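Local coordinates for protein 2-oxo-1,2-dihydroquinoline 8-monooxygenase, oxygenase component (Pseudomonas putida, PDB 1Z02) that probably hydroxylates 2-oxo-1,2-dihydroquinoline at position 8 as a Rieske-type monooxygenase, using a [2Fe-2S] cluster and a mononuclear iron, at residues A[167-181]-A[251-265]. Sequence-based numbering, arbitrary orientation.
Sequences HDLPFRFPERSEQFP and AVVEDDDGPKGMMQW
Phe171 and Phe180 pack on Val253, Pro259 and Met263 in a largely apolar contact that lays the irregular loop 167-181 over one face of a hairpin, strands 250-253 and 261-264, in the ring-hydroxylase domain. Val253 CG2 touches both phenyl rings, 3.6 Å from Phe171 CE2 and 3.5 Å from Phe180 CZ, and lies in the plane of the Phe180 ring. With chi1 at 169°, Met263 CG stands anti to its backbone N and touches Phe180 CD2; the chain then bends, bringing SD over the ring face, 4.6 Å from its centroid, a Met-aromatic contact. Trp265 CH2 meets the edge of Phe180, the ring planes inclined at 48°.

At the loop joining the two strands the contact becomes more polar. Pro259 CA approaches His167 O at 3.2 Å in a CA-H...O contact, and a water bridges this oxygen to Lys260 N. Gly258 N sits 3.3 Å above the plane of the His167 imidazole, offset toward the rim; an alanine in place of His167 would probably leave a gap beside this nitrogen, where the ring now packs. Another water accepts from Arg176 NH1 at 2.6 Å and lies within reach of Asp257 O, to which it may donate.

Strand 261-264 runs between 250-253 and 293-297 in the antiparallel sheet. Phe171 also reaches Val297, while Val252 and Met262 point away from the loop and pack on helix 392-404.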
loop_
_atom_site.group_PDB
_atom_site.type_symbol
_atom_site.label_atom_id
_atom_site.label_comp_id
_atom_site.label_asym_id
_atom_site.label_seq_id
_atom_site.Cartn_x
_atom_site.Cartn_y
_atom_site.Cartn_z
ATOM N N HIS A 167 -9.536 20.905 31.982
ATOM C CA HIS A 167 -9.274 21.917 30.960
ATOM C C HIS A 167 -9.434 21.412 29.528
ATOM O O HIS A 167 -9.624 22.209 28.604
ATOM C CB HIS A 167 -7.879 22.521 31.143
ATOM C CG HIS A 167 -7.783 23.488 32.282
ATOM N ND1 HIS A 167 -6.712 24.342 32.445
ATOM C CD2 HIS A 167 -8.618 23.730 33.322
ATOM C CE1 HIS A 167 -6.890 25.067 33.534
ATOM N NE2 HIS A 167 -8.038 24.716 34.086
ATOM N N ASP A 168 -9.358 20.098 29.343
ATOM C CA ASP A 168 -9.520 19.506 28.015
ATOM C C ASP A 168 -10.774 18.633 27.944
ATOM O O ASP A 168 -10.850 17.692 27.145
ATOM C CB ASP A 168 -8.287 18.673 27.641
ATOM C CG ASP A 168 -7.099 19.531 27.243
ATOM O OD1 ASP A 168 -6.016 18.968 26.965
ATOM O OD2 ASP A 168 -7.243 20.773 27.201
ATOM N N LEU A 169 -11.748 18.945 28.796
ATOM C CA LEU A 169 -13.011 18.215 28.839
ATOM C C LEU A 169 -14.126 19.234 28.636
ATOM O O LEU A 169 -13.964 20.406 28.973
ATOM C CB LEU A 169 -13.151 17.512 30.191
ATOM C CG LEU A 169 -13.216 15.979 30.184
ATOM C CD1 LEU A 169 -12.310 15.396 29.179
ATOM C CD2 LEU A 169 -12.942 15.440 31.543
ATOM N N PRO A 170 -15.271 18.810 28.076
ATOM C CA PRO A 170 -16.386 19.744 27.847
ATOM C C PRO A 170 -16.809 20.544 29.082
ATOM O O PRO A 170 -16.471 20.176 30.213
ATOM C CB PRO A 170 -17.503 18.832 27.346
ATOM C CG PRO A 170 -16.740 17.755 26.614
ATOM C CD PRO A 170 -15.589 17.467 27.560
ATOM N N PHE A 171 -17.544 21.632 28.849
ATOM C CA PHE A 171 -18.038 22.500 29.921
ATOM C C PHE A 171 -18.920 21.684 30.858
ATOM O O PHE A 171 -19.697 20.853 30.401
ATOM C CB PHE A 171 -18.858 23.662 29.345
ATOM C CG PHE A 171 -18.158 24.415 28.249
ATOM C CD1 PHE A 171 -18.496 24.201 26.916
ATOM C CD2 PHE A 171 -17.145 25.325 28.548
ATOM C CE1 PHE A 171 -17.836 24.875 25.892
ATOM C CE2 PHE A 171 -16.475 26.005 27.529
ATOM C CZ PHE A 171 -16.823 25.779 26.200
ATOM N N ARG A 172 -18.802 21.926 32.164
ATOM C CA ARG A 172 -19.580 21.187 33.157
ATOM C C ARG A 172 -20.817 21.932 33.633
ATOM O O ARG A 172 -20.811 23.158 33.715
ATOM C CB ARG A 172 -18.711 20.854 34.376
ATOM C CG ARG A 172 -17.439 20.106 34.039
ATOM C CD ARG A 172 -16.587 19.846 35.267
ATOM N NE ARG A 172 -17.231 18.941 36.216
ATOM C CZ ARG A 172 -16.626 18.425 37.283
ATOM N NH1 ARG A 172 -17.290 17.610 38.095
ATOM N NH2 ARG A 172 -15.354 18.718 37.537
ATOM N N PHE A 173 -21.867 21.170 33.937
ATOM C CA PHE A 173 -23.132 21.693 34.456
ATOM C C PHE A 173 -23.420 20.909 35.736
ATOM O O PHE A 173 -23.010 19.754 35.859
ATOM C CB PHE A 173 -24.278 21.474 33.465
ATOM C CG PHE A 173 -24.110 22.220 32.174
ATOM C CD1 PHE A 173 -23.432 21.645 31.101
ATOM C CD2 PHE A 173 -24.604 23.513 32.037
ATOM C CE1 PHE A 173 -23.243 22.350 29.919
ATOM C CE2 PHE A 173 -24.419 24.224 30.855
ATOM C CZ PHE A 173 -23.739 23.641 29.796
ATOM N N PRO A 174 -24.150 21.506 36.690
ATOM C CA PRO A 174 -24.735 22.848 36.682
ATOM C C PRO A 174 -23.749 24.009 36.842
ATOM O O PRO A 174 -24.143 25.170 36.735
ATOM C CB PRO A 174 -25.733 22.779 37.831
ATOM C CG PRO A 174 -25.010 21.937 38.812
ATOM C CD PRO A 174 -24.462 20.819 37.958
ATOM N N GLU A 175 -22.480 23.703 37.095
ATOM C CA GLU A 175 -21.473 24.746 37.270
ATOM C C GLU A 175 -21.612 25.902 36.278
ATOM O O GLU A 175 -21.529 27.068 36.647
ATOM C CB GLU A 175 -20.065 24.147 37.170
ATOM C CG GLU A 175 -18.963 25.193 37.138
ATOM C CD GLU A 175 -17.589 24.594 36.933
ATOM O OE1 GLU A 175 -16.624 25.367 36.762
ATOM O OE2 GLU A 175 -17.469 23.352 36.944
ATOM N N ARG A 176 -21.865 25.576 35.022
ATOM C CA ARG A 176 -21.971 26.604 34.004
ATOM C C ARG A 176 -23.405 26.831 33.501
ATOM O O ARG A 176 -23.625 27.408 32.425
ATOM C CB ARG A 176 -21.082 26.235 32.823
ATOM C CG ARG A 176 -19.660 25.893 33.157
ATOM C CD ARG A 176 -18.744 26.488 32.146
ATOM N NE ARG A 176 -17.376 26.464 32.684
ATOM C CZ ARG A 176 -16.406 27.251 32.262
ATOM N NH1 ARG A 176 -15.190 27.076 32.715
ATOM N NH2 ARG A 176 -16.655 28.253 31.432
ATOM N N SER A 177 -24.377 26.369 34.278
ATOM C CA SER A 177 -25.779 26.521 33.917
ATOM C C SER A 177 -26.173 27.983 33.724
ATOM O O SER A 177 -27.011 28.288 32.878
ATOM C CB SER A 177 -26.662 25.891 34.990
ATOM O OG SER A 177 -26.563 24.477 34.961
ATOM N N GLU A 178 -25.579 28.884 34.506
ATOM C CA GLU A 178 -25.887 30.313 34.400
ATOM C C GLU A 178 -25.323 30.883 33.101
ATOM O O GLU A 178 -26.001 31.625 32.383
ATOM C CB GLU A 178 -25.310 31.062 35.596
ATOM N N GLN A 179 -24.077 30.520 32.808
ATOM C CA GLN A 179 -23.388 30.971 31.599
ATOM C C GLN A 179 -24.054 30.428 30.333
ATOM O O GLN A 179 -24.170 31.141 29.336
ATOM C CB GLN A 179 -21.919 30.530 31.638
ATOM C CG GLN A 179 -21.095 31.010 30.451
ATOM C CD GLN A 179 -19.634 30.602 30.542
ATOM O OE1 GLN A 179 -18.826 30.962 29.686
ATOM N NE2 GLN A 179 -19.291 29.847 31.578
ATOM N N PHE A 180 -24.483 29.169 30.373
ATOM C CA PHE A 180 -25.145 28.554 29.225
ATOM C C PHE A 180 -26.501 28.021 29.670
ATOM O O PHE A 180 -26.675 26.819 29.868
ATOM C CB PHE A 180 -24.301 27.407 28.670
ATOM C CG PHE A 180 -22.873 27.785 28.391
ATOM C CD1 PHE A 180 -21.835 27.219 29.132
ATOM C CD2 PHE A 180 -22.562 28.693 27.383
ATOM C CE1 PHE A 180 -20.509 27.555 28.877
ATOM C CE2 PHE A 180 -21.241 29.037 27.116
ATOM C CZ PHE A 180 -20.210 28.464 27.865
ATOM N N PRO A 181 -27.486 28.916 29.831
ATOM C CA PRO A 181 -28.838 28.545 30.258
ATOM C C PRO A 181 -29.469 27.419 29.437
ATOM O O PRO A 181 -29.384 27.408 28.208
ATOM C CB PRO A 181 -29.603 29.860 30.130
ATOM C CG PRO A 181 -28.550 30.884 30.456
ATOM C CD PRO A 181 -27.381 30.374 29.643
ATOM N N ALA A 251 -21.189 30.911 21.127
ATOM C CA ALA A 251 -20.432 31.600 22.158
ATOM C C ALA A 251 -19.056 30.958 22.295
ATOM O O ALA A 251 -18.941 29.761 22.588
ATOM C CB ALA A 251 -21.178 31.536 23.487
ATOM N N VAL A 252 -18.010 31.751 22.077
ATOM C CA VAL A 252 -16.647 31.251 22.191
ATOM C C VAL A 252 -16.126 31.486 23.606
ATOM O O VAL A 252 -16.155 32.613 24.109
ATOM C CB VAL A 252 -15.702 31.951 21.180
ATOM C CG1 VAL A 252 -14.307 31.337 21.248
ATOM C CG2 VAL A 252 -16.259 31.826 19.769
ATOM N N VAL A 253 -15.666 30.413 24.248
ATOM C CA VAL A 253 -15.135 30.499 25.602
ATOM C C VAL A 253 -13.620 30.434 25.511
ATOM O O VAL A 253 -13.060 29.516 24.918
ATOM C CB VAL A 253 -15.655 29.359 26.489
ATOM C CG1 VAL A 253 -15.165 29.559 27.919
ATOM C CG2 VAL A 253 -17.162 29.332 26.446
ATOM N N GLU A 254 -12.964 31.427 26.096
ATOM C CA GLU A 254 -11.512 31.534 26.039
ATOM C C GLU A 254 -10.791 31.795 27.355
ATOM O O GLU A 254 -9.634 32.235 27.328
ATOM C CB GLU A 254 -11.131 32.667 25.094
ATOM C CG GLU A 254 -10.775 32.248 23.727
ATOM C CD GLU A 254 -10.742 33.407 22.780
ATOM O OE1 GLU A 254 -9.737 34.094 22.617
ATOM O OE2 GLU A 254 -11.763 33.664 22.176
ATOM N N ASP A 255 -11.451 31.550 28.487
ATOM C CA ASP A 255 -10.837 31.794 29.787
ATOM C C ASP A 255 -9.718 30.842 30.093
ATOM O O ASP A 255 -9.664 29.692 29.642
ATOM C CB ASP A 255 -11.823 31.681 30.936
ATOM C CG ASP A 255 -13.026 32.546 30.765
ATOM O OD1 ASP A 255 -13.973 32.291 31.512
ATOM O OD2 ASP A 255 -13.045 33.468 29.922
ATOM N N ASP A 256 -8.878 31.317 30.988
ATOM C CA ASP A 256 -7.693 30.580 31.383
ATOM C C ASP A 256 -8.008 29.276 32.073
ATOM O O ASP A 256 -7.584 28.193 31.683
ATOM C CB ASP A 256 -6.933 31.330 32.432
ATOM C CG ASP A 256 -6.160 32.448 31.919
ATOM O OD1 ASP A 256 -5.491 32.271 30.919
ATOM O OD2 ASP A 256 -6.169 33.504 32.559
ATOM N N ASP A 257 -8.700 29.435 33.189
ATOM C CA ASP A 257 -9.091 28.333 34.047
ATOM C C ASP A 257 -10.374 27.716 33.530
ATOM O O ASP A 257 -11.483 28.088 33.934
ATOM C CB ASP A 257 -9.285 28.849 35.463
ATOM C CG ASP A 257 -9.278 27.757 36.457
ATOM O OD1 ASP A 257 -10.176 26.902 36.373
ATOM O OD2 ASP A 257 -8.364 27.744 37.301
ATOM N N GLY A 258 -10.210 26.807 32.583
ATOM C CA GLY A 258 -11.360 26.152 32.009
ATOM C C GLY A 258 -11.108 25.689 30.597
ATOM O O GLY A 258 -10.056 25.966 30.023
ATOM N N PRO A 259 -12.070 24.969 30.007
ATOM C CA PRO A 259 -11.903 24.483 28.634
ATOM C C PRO A 259 -11.992 25.593 27.584
ATOM O O PRO A 259 -12.654 26.608 27.795
ATOM C CB PRO A 259 -13.015 23.441 28.491
ATOM C CG PRO A 259 -14.014 23.817 29.530
ATOM C CD PRO A 259 -13.240 24.361 30.668
ATOM N N LYS A 260 -11.298 25.403 26.463
ATOM C CA LYS A 260 -11.320 26.367 25.364
ATOM C C LYS A 260 -12.189 25.776 24.269
ATOM O O LYS A 260 -11.857 24.725 23.708
ATOM C CB LYS A 260 -9.927 26.570 24.783
ATOM C CG LYS A 260 -8.821 26.733 25.801
ATOM C CD LYS A 260 -8.904 28.028 26.571
ATOM C CE LYS A 260 -7.749 28.021 27.533
ATOM N NZ LYS A 260 -7.756 29.062 28.523
ATOM N N GLY A 261 -13.284 26.452 23.951
ATOM C CA GLY A 261 -14.154 25.943 22.914
ATOM C C GLY A 261 -15.318 26.852 22.589
ATOM O O GLY A 261 -15.254 28.061 22.795
ATOM N N MET A 262 -16.395 26.263 22.083
ATOM C CA MET A 262 -17.575 27.027 21.709
ATOM C C MET A 262 -18.848 26.275 22.062
ATOM O O MET A 262 -18.904 25.044 21.986
ATOM C CB MET A 262 -17.566 27.312 20.204
ATOM C CG MET A 262 -17.566 26.054 19.353
ATOM S SD MET A 262 -17.355 26.361 17.598
ATOM C CE MET A 262 -18.878 25.791 16.938
ATOM N N MET A 263 -19.860 27.036 22.462
ATOM C CA MET A 263 -21.166 26.501 22.818
ATOM C C MET A 263 -22.156 27.019 21.785
ATOM O O MET A 263 -22.256 28.224 21.571
ATOM C CB MET A 263 -21.581 26.989 24.211
ATOM C CG MET A 263 -23.032 26.712 24.576
ATOM S SD MET A 263 -23.266 25.064 25.224
ATOM C CE MET A 263 -23.231 24.196 23.921
ATOM N N GLN A 264 -22.881 26.112 21.142
ATOM C CA GLN A 264 -23.862 26.509 20.144
ATOM C C GLN A 264 -25.232 26.673 20.799
ATOM O O GLN A 264 -25.747 25.744 21.433
ATOM C CB GLN A 264 -23.909 25.469 19.030
ATOM C CG GLN A 264 -22.554 25.237 18.378
ATOM C CD GLN A 264 -22.643 24.401 17.134
ATOM O OE1 GLN A 264 -22.937 23.207 17.184
ATOM N NE2 GLN A 264 -22.405 25.030 15.996
ATOM N N TRP A 265 -25.808 27.866 20.650
ATOM C CA TRP A 265 -27.108 28.172 21.242
ATOM C C TRP A 265 -28.252 27.504 20.484
ATOM O O TRP A 265 -29.046 28.172 19.819
ATOM C CB TRP A 265 -27.338 29.691 21.294
ATOM C CG TRP A 265 -26.307 30.456 22.064
ATOM C CD1 TRP A 265 -25.406 31.341 21.557
ATOM C CD2 TRP A 265 -26.091 30.431 23.477
ATOM N NE1 TRP A 265 -24.642 31.874 22.566
ATOM C CE2 TRP A 265 -25.044 31.332 23.759
ATOM C CE3 TRP A 265 -26.684 29.736 24.541
ATOM C CZ2 TRP A 265 -24.571 31.561 25.061
ATOM C CZ3 TRP A 265 -26.213 29.964 25.840
ATOM C CH2 TRP A 265 -25.168 30.869 26.084
HETATM O O HOH W 1 -10.271 22.651 25.959
HETATM O O HOH W 2 -7.490 24.747 28.504
HETATM O O HOH W 3 -13.568 28.930 32.016
#